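Local coordinates for Rbstp0775 protein (Geobacillus stearothermophilus, PDB 1RZ3), which is of unknown function but belongs to the phosphoribulokinase and uridine kinase family, and so may bind ATP and act as a kinase, at residues Leu42-Thr45 with Leu46-Gly50; Ile7-Leu10 with Cys11-Ile14; Gln92-Arg95 with Gln96-Ala99. All coordinates share one frame; numbering follows the deposited sequence.

Interaction 1: Leu42-Thr45 with Leu46-Gly50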
loop_
_atom_site.group_PDB
_atom_site.type_symbol
_atom_site.label_atom_id
_atom_site.label_comp_id
_atom_site.label_asym_id
_atom_site.label_seq_id
_atom_site.Cartn_x
_atom_site.Cartn_y
_atom_site.Cartn_z
ATOM N N LEU A 42 -1.045 -3.335 13.296
ATOM C CA LEU A 42 -1.707 -4.582 12.940
ATOM C C LEU A 42 -0.692 -5.719 12.801
ATOM O O LEU A 42 -0.895 -6.810 13.332
ATOM C CB LEU A 42 -2.484 -4.411 11.631
ATOM C CG LEU A 42 -3.373 -5.586 11.225
ATOM C CD1 LEU A 42 -4.392 -5.865 12.330
ATOM C CD2 LEU A 42 -4.082 -5.258 9.918
ATOM N N SER A 43 0.404 -5.461 12.093
ATOM C CA SER A 43 1.428 -6.480 11.902
ATOM C C SER A 43 2.011 -6.903 13.248
ATOM O O SER A 43 2.310 -8.077 13.466
ATOM C CB SER A 43 2.541 -5.958 10.985
ATOM O OG SER A 43 3.181 -4.828 11.551
ATOM N N GLN A 44 2.168 -5.940 14.150
ATOM C CA GLN A 44 2.702 -6.219 15.476
ATOM C C GLN A 44 1.773 -7.169 16.233
ATOM O O GLN A 44 2.211 -8.163 16.808
ATOM C CB GLN A 44 2.863 -4.912 16.259
ATOM C CG GLN A 44 3.558 -5.066 17.601
ATOM C CD GLN A 44 4.912 -5.739 17.477
ATOM O OE1 GLN A 44 5.002 -6.922 17.148
ATOM N NE2 GLN A 44 5.976 -4.984 17.735
ATOM N N THR A 45 0.486 -6.850 16.231
ATOM C CA THR A 45 -0.509 -7.674 16.909
ATOM C C THR A 45 -0.544 -9.092 16.328
ATOM O O THR A 45 -0.668 -10.079 17.064
ATOM C CB THR A 45 -1.901 -7.034 16.787
ATOM O OG1 THR A 45 -1.836 -5.673 17.237
ATOM C CG2 THR A 45 -2.914 -7.788 17.629
ATOM N N LEU A 46 -0.427 -9.194 15.006
ATOM C CA LEU A 46 -0.438 -10.497 14.347
ATOM C C LEU A 46 0.759 -11.339 14.772
ATOM O O LEU A 46 0.630 -12.540 15.033
ATOM C CB LEU A 46 -0.453 -10.316 12.820
ATOM C CG LEU A 46 -1.794 -9.837 12.239
ATOM C CD1 LEU A 46 -1.614 -9.393 10.800
ATOM C CD2 LEU A 46 -2.822 -10.961 12.329
ATOM N N ARG A 47 1.930 -10.713 14.854
ATOM C CA ARG A 47 3.131 -11.437 15.261
ATOM C C ARG A 47 2.968 -12.024 16.659
ATOM O O ARG A 47 3.430 -13.128 16.939
ATOM C CB ARG A 47 4.346 -10.511 15.225
ATOM C CG ARG A 47 4.730 -10.074 13.820
ATOM C CD ARG A 47 5.949 -9.162 13.832
ATOM N NE ARG A 47 6.283 -8.727 12.482
ATOM C CZ ARG A 47 6.166 -7.477 12.051
ATOM N NH1 ARG A 47 5.734 -6.531 12.874
ATOM N NH2 ARG A 47 6.455 -7.180 10.791
ATOM N N GLU A 48 2.302 -11.284 17.533
ATOM C CA GLU A 48 2.086 -11.755 18.891
ATOM C C GLU A 48 1.085 -12.904 18.901
ATOM O O GLU A 48 0.998 -13.646 19.876
ATOM C CB GLU A 48 1.629 -10.592 19.771
ATOM C CG GLU A 48 2.658 -9.469 19.786
ATOM C CD GLU A 48 2.252 -8.285 20.633
ATOM O OE1 GLU A 48 1.179 -7.698 20.367
ATOM O OE2 GLU A 48 3.016 -7.939 21.561
ATOM N N GLN A 49 0.345 -13.058 17.804
ATOM C CA GLN A 49 -0.618 -14.146 17.683
ATOM C C GLN A 49 0.075 -15.323 16.997
ATOM O O GLN A 49 -0.565 -16.307 16.629
ATOM C CB GLN A 49 -1.834 -13.725 16.851
ATOM C CG GLN A 49 -2.562 -12.492 17.354
ATOM C CD GLN A 49 -2.849 -12.544 18.838
ATOM O OE1 GLN A 49 -3.413 -13.514 19.342
ATOM N NE2 GLN A 49 -2.461 -11.489 19.549
ATOM N N GLY A 50 1.386 -15.205 16.806
ATOM C CA GLY A 50 2.138 -16.282 16.184
ATOM C C GLY A 50 2.204 -16.254 14.670
ATOM O O GLY A 50 2.495 -17.271 14.045
#
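L42 and L46 meet one turn apart where the helix runs to its C-terminal end. L46 N donates to L42 O at 3.0 Å, R47 N to S43 O likewise, and E48 N to Q44 O at 3.2 Å; the i to i+4 bond to T45 O is weak (Q49 N, N-H...O 122°), and Q49 N turns instead to L46 O at 2.8 Å. G50, at positive phi, is the C' residue of a Schellman motif, its N reaching R47 O at 2.9 Å while the next amide, I51 N, reaches back to L46 O. Glycine suits this place because a CB would press on the preceding carbonyl O.

Q49 is bent at chi2 (-48°), which curls its NE2 back to within 3.4 Å of T45 O as a second weak donor there. R47, extended from CG to NE, reaches back toward the preceding turn, with S43 CB over one face of its guanidinium; S43 OG, hydrogen-bonded to N40 O and A39 O, lies 3.3 Å from R47 NH1. On the buried side L42 CG packs 4.2 Å from L46 CD1. Both leucines rest on M129 of strand 127-132 and on helix 3-15, while R47 NH2 bonds V53 O, tying the helix end to edge strand 53-57.

Interaction 2: Ile7-Leu10 with Cys11-Ile14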
loop_
_atom_site.group_PDB
_atom_site.type_symbol
_atom_site.label_atom_id
_atom_site.label_comp_id
_atom_site.label_asym_id
_atom_site.label_seq_id
_atom_site.Cartn_x
_atom_site.Cartn_y
_atom_site.Cartn_z
ATOM N N ILE A 7 -8.939 -2.274 15.875
ATOM C CA ILE A 7 -7.742 -2.902 15.342
ATOM C C ILE A 7 -7.741 -4.381 15.719
ATOM O O ILE A 7 -7.354 -5.234 14.921
ATOM C CB ILE A 7 -6.476 -2.206 15.882
ATOM C CG1 ILE A 7 -6.409 -0.778 15.326
ATOM C CG2 ILE A 7 -5.233 -2.993 15.496
ATOM C CD1 ILE A 7 -5.270 0.060 15.875
ATOM N N ASP A 8 -8.185 -4.686 16.935
ATOM C CA ASP A 8 -8.242 -6.072 17.376
ATOM C C ASP A 8 -9.281 -6.827 16.561
ATOM O O ASP A 8 -9.087 -7.992 16.223
ATOM C CB ASP A 8 -8.589 -6.158 18.865
ATOM C CG ASP A 8 -7.425 -5.767 19.757
ATOM O OD1 ASP A 8 -6.327 -6.336 19.581
ATOM O OD2 ASP A 8 -7.606 -4.895 20.633
ATOM N N PHE A 9 -10.387 -6.163 16.241
ATOM C CA PHE A 9 -11.431 -6.803 15.455
ATOM C C PHE A 9 -10.905 -7.096 14.049
ATOM O O PHE A 9 -11.209 -8.134 13.466
ATOM C CB PHE A 9 -12.670 -5.911 15.360
ATOM C CG PHE A 9 -13.826 -6.564 14.658
ATOM C CD1 PHE A 9 -14.512 -7.619 15.255
ATOM C CD2 PHE A 9 -14.204 -6.155 13.383
ATOM C CE1 PHE A 9 -15.557 -8.260 14.588
ATOM C CE2 PHE A 9 -15.245 -6.789 12.710
ATOM C CZ PHE A 9 -15.922 -7.845 13.313
ATOM N N LEU A 10 -10.117 -6.173 13.507
ATOM C CA LEU A 10 -9.554 -6.354 12.177
ATOM C C LEU A 10 -8.592 -7.540 12.197
ATOM O O LEU A 10 -8.562 -8.350 11.269
ATOM C CB LEU A 10 -8.828 -5.083 11.731
ATOM C CG LEU A 10 -8.173 -5.087 10.349
ATOM C CD1 LEU A 10 -9.178 -5.504 9.286
ATOM C CD2 LEU A 10 -7.631 -3.697 10.049
ATOM N N CYS A 11 -7.814 -7.645 13.268
ATOM C CA CYS A 11 -6.872 -8.749 13.405
ATOM C C CYS A 11 -7.649 -10.070 13.421
ATOM O O CYS A 11 -7.277 -11.027 12.738
ATOM C CB CYS A 11 -6.059 -8.590 14.693
ATOM S SG CYS A 11 -4.847 -9.895 14.981
ATOM N N LYS A 12 -8.734 -10.111 14.189
ATOM C CA LYS A 12 -9.565 -11.314 14.278
ATOM C C LYS A 12 -10.110 -11.667 12.895
ATOM O O LYS A 12 -10.110 -12.827 12.483
ATOM C CB LYS A 12 -10.733 -11.084 15.239
ATOM C CG LYS A 12 -11.575 -12.323 15.489
ATOM C CD LYS A 12 -12.853 -11.995 16.247
ATOM C CE LYS A 12 -13.781 -11.129 15.406
ATOM N NZ LYS A 12 -14.128 -11.791 14.110
ATOM N N THR A 13 -10.580 -10.651 12.183
ATOM C CA THR A 13 -11.118 -10.841 10.839
ATOM C C THR A 13 -10.054 -11.453 9.926
ATOM O O THR A 13 -10.329 -12.382 9.167
ATOM C CB THR A 13 -11.586 -9.488 10.258
ATOM O OG1 THR A 13 -12.680 -8.998 11.046
ATOM C CG2 THR A 13 -12.038 -9.640 8.808
ATOM N N ILE A 14 -8.836 -10.929 10.015
ATOM C CA ILE A 14 -7.733 -11.416 9.198
ATOM C C ILE A 14 -7.362 -12.853 9.556
ATOM O O ILE A 14 -7.068 -13.665 8.673
ATOM C CB ILE A 14 -6.501 -10.482 9.339
ATOM C CG1 ILE A 14 -6.781 -9.169 8.594
ATOM C CG2 ILE A 14 -5.239 -11.160 8.794
ATOM C CD1 ILE A 14 -5.773 -8.062 8.873
#
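F9 and T13, one turn apart on helix 3-15, share a carbonyl oxygen: F9 O accepts from T13 N at 2.9 Å and from T13 OG1 at 3.0 Å. The two donors arrive from opposite faces of the carbonyl plane, the amide tilted 23° from it and the hydroxyl 36° above it. A threonine suits this partly exposed side of a helix because its hydroxyl can be satisfied within the helix itself. T13 OG1 is set beside its own backbone N (chi1 -65°), and that rotation brings it back over the preceding turn. T13 OG1 also lies over one face of the F9 ring, offset toward the rim, 3.8 Å from F9 CE2.

Three more backbone bonds follow the i to i+4 pattern. C11 N donates to I7 O and K12 N to D8 O, while I14 N bonds L10 O at 2.9 Å.

K12 folds back at chi3 and chi4, which carries its CE within 3.5 Å of F9 CE1 and leaves NZ 3.8 Å from that same ring carbon. The aliphatic part of a lysine can thus lie against an aromatic ring on the exposed side of the helix.

Apolar residues fill the buried side, where L10 CG stands 4.1 Å from I14 CD1. From there I7, C11 and I14 pack on helix 35-48, and L10 and I14 also touch V148 and F146 of strand 146-150, so the helix lies over the central parallel sheet beside helix 35-48.

Interaction 3: Gln92-Arg95 with Gln96-Ala99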
loop_
_atom_site.group_PDB
_atom_site.type_symbol
_atom_site.label_atom_id
_atom_site.label_comp_id
_atom_site.label_asym_id
_atom_site.label_seq_id
_atom_site.Cartn_x
_atom_site.Cartn_y
_atom_site.Cartn_z
ATOM N N GLN A 92 8.323 -6.720 -10.620
ATOM C CA GLN A 92 9.311 -6.989 -9.582
ATOM C C GLN A 92 8.833 -7.133 -8.147
ATOM O O GLN A 92 9.593 -7.589 -7.287
ATOM C CB GLN A 92 10.410 -5.925 -9.648
ATOM C CG GLN A 92 11.094 -5.845 -11.009
ATOM C CD GLN A 92 11.558 -7.199 -11.508
ATOM O OE1 GLN A 92 12.069 -8.013 -10.739
ATOM N NE2 GLN A 92 11.390 -7.444 -12.806
ATOM N N LEU A 93 7.595 -6.743 -7.871
ATOM C CA LEU A 93 7.077 -6.865 -6.517
ATOM C C LEU A 93 5.805 -7.706 -6.418
ATOM O O LEU A 93 5.823 -8.822 -5.899
ATOM C CB LEU A 93 6.819 -5.473 -5.916
ATOM C CG LEU A 93 6.208 -5.411 -4.507
ATOM C CD1 LEU A 93 7.103 -6.127 -3.519
ATOM C CD2 LEU A 93 6.029 -3.954 -4.094
ATOM N N PHE A 94 4.704 -7.175 -6.931
ATOM C CA PHE A 94 3.424 -7.862 -6.834
ATOM C C PHE A 94 3.359 -9.286 -7.375
ATOM O O PHE A 94 2.857 -10.174 -6.686
ATOM C CB PHE A 94 2.330 -6.981 -7.445
ATOM C CG PHE A 94 2.094 -5.715 -6.662
ATOM C CD1 PHE A 94 1.392 -5.747 -5.459
ATOM C CD2 PHE A 94 2.641 -4.509 -7.085
ATOM C CE1 PHE A 94 1.242 -4.594 -4.688
ATOM C CE2 PHE A 94 2.498 -3.350 -6.323
ATOM C CZ PHE A 94 1.796 -3.394 -5.121
ATOM N N ARG A 95 3.873 -9.516 -8.580
ATOM C CA ARG A 95 3.847 -10.865 -9.161
ATOM C C ARG A 95 4.724 -11.841 -8.379
ATOM O O ARG A 95 4.545 -13.056 -8.467
ATOM C CB ARG A 95 4.338 -10.846 -10.614
ATOM C CG ARG A 95 3.390 -10.228 -11.620
ATOM C CD ARG A 95 3.941 -10.371 -13.038
ATOM N NE ARG A 95 3.063 -9.762 -14.036
ATOM C CZ ARG A 95 3.321 -9.725 -15.341
ATOM N NH1 ARG A 95 4.436 -10.269 -15.816
ATOM N NH2 ARG A 95 2.467 -9.140 -16.171
ATOM N N GLN A 96 5.670 -11.301 -7.619
ATOM C CA GLN A 96 6.612 -12.116 -6.850
ATOM C C GLN A 96 6.208 -12.433 -5.408
ATOM O O GLN A 96 6.839 -13.265 -4.755
ATOM C CB GLN A 96 7.972 -11.411 -6.813
ATOM C CG GLN A 96 8.494 -10.988 -8.171
ATOM C CD GLN A 96 8.756 -12.167 -9.075
ATOM O OE1 GLN A 96 9.519 -13.069 -8.727
ATOM N NE2 GLN A 96 8.123 -12.174 -10.242
ATOM N N LEU A 97 5.168 -11.778 -4.907
ATOM C CA LEU A 97 4.752 -11.984 -3.519
ATOM C C LEU A 97 4.434 -13.417 -3.102
ATOM O O LEU A 97 4.755 -13.829 -1.986
ATOM C CB LEU A 97 3.553 -11.090 -3.196
ATOM C CG LEU A 97 3.800 -9.584 -3.330
ATOM C CD1 LEU A 97 2.522 -8.834 -3.002
ATOM C CD2 LEU A 97 4.926 -9.150 -2.411
ATOM N N LYS A 98 3.817 -14.185 -3.990
ATOM C CA LYS A 98 3.445 -15.548 -3.646
ATOM C C LYS A 98 4.552 -16.591 -3.565
ATOM O O LYS A 98 4.482 -17.489 -2.723
ATOM C CB LYS A 98 2.365 -16.058 -4.607
ATOM C CG LYS A 98 0.946 -15.702 -4.197
ATOM C CD LYS A 98 0.572 -16.390 -2.888
ATOM C CE LYS A 98 -0.889 -16.170 -2.536
ATOM N NZ LYS A 98 -1.222 -14.739 -2.374
ATOM N N ALA A 99 5.576 -16.488 -4.404
ATOM C CA ALA A 99 6.607 -17.518 -4.381
ATOM C C ALA A 99 8.068 -17.120 -4.218
ATOM O O ALA A 99 8.893 -17.975 -3.904
ATOM C CB ALA A 99 6.463 -18.399 -5.623
HETATM O O HOH W 1 2.085 -12.764 -6.044
HETATM O O HOH W 2 5.206 -15.272 -6.918
#
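L97 packs against L93 and F94 where helix 86-94 gives way to the loop before strand 102-109. Its side chain can be followed outward. CB lies 3.7 Å from F94 O. With CG set beside the backbone N (chi1 -61°), L97 CG comes against two carbonyl oxygens, 3.4 Å from L93 O and 3.5 Å from F94 O. The branches then part: CD1 approaches F94, running alongside that side chain to 4.1 Å from its CD1, whereas CD2 turns to L93 and meets its CD1 at 3.9 Å. A forked apolar residue suits this buried place, since each methyl has its own partner.

The backbone around it is a type I beta turn from F94 to L97, overlapping a wider pi-type turn at 92-94. Its bonds are weak: L97 N reaches F94 O at 3.3 Å, and Q96 N reaches L93 O at a bent 134°. Two waters continue the pairing beyond the turn. One donates to F94 O and accepts from K98 N; the second links R95 O to A99 N in the same way, 2.8 Å from each, so amides and carbonyls four residues apart are joined through solvent.

Q96 CG lies 3.7 Å from Q92 O; the bend at chi2 turns NE2 back, where it makes a weak bond to H91 O. F94 stacks on W140 and, like L97, packs on I130 of strand 127-132, while K98 NZ forms a salt bridge with D145.

Interactions 1 and 2 form one interface between two helices: their centres are 10 Å apart, and L42 CD2 comes within 3.4 Å of I14 CD1 while L46 CD2 lies 3.5 Å from C11 SG. Interaction 3 stands apart, about 13 Å from interaction 1 and 12 Å from interaction 2 between nearest atoms. Strand 127-132 nevertheless relates interactions 1 and 3, since L42 and L46 pack on its M129, and F94 and L97 on its I130. Helix 35-48 begins within a sequence resembling a P-loop (Walker A) motif, consistent with nucleotide binding. The R47 side chain is about 11 Å from that of D124, seen to bind calcium, although not in this chain, and about 10 Å from a calcium ion of the model.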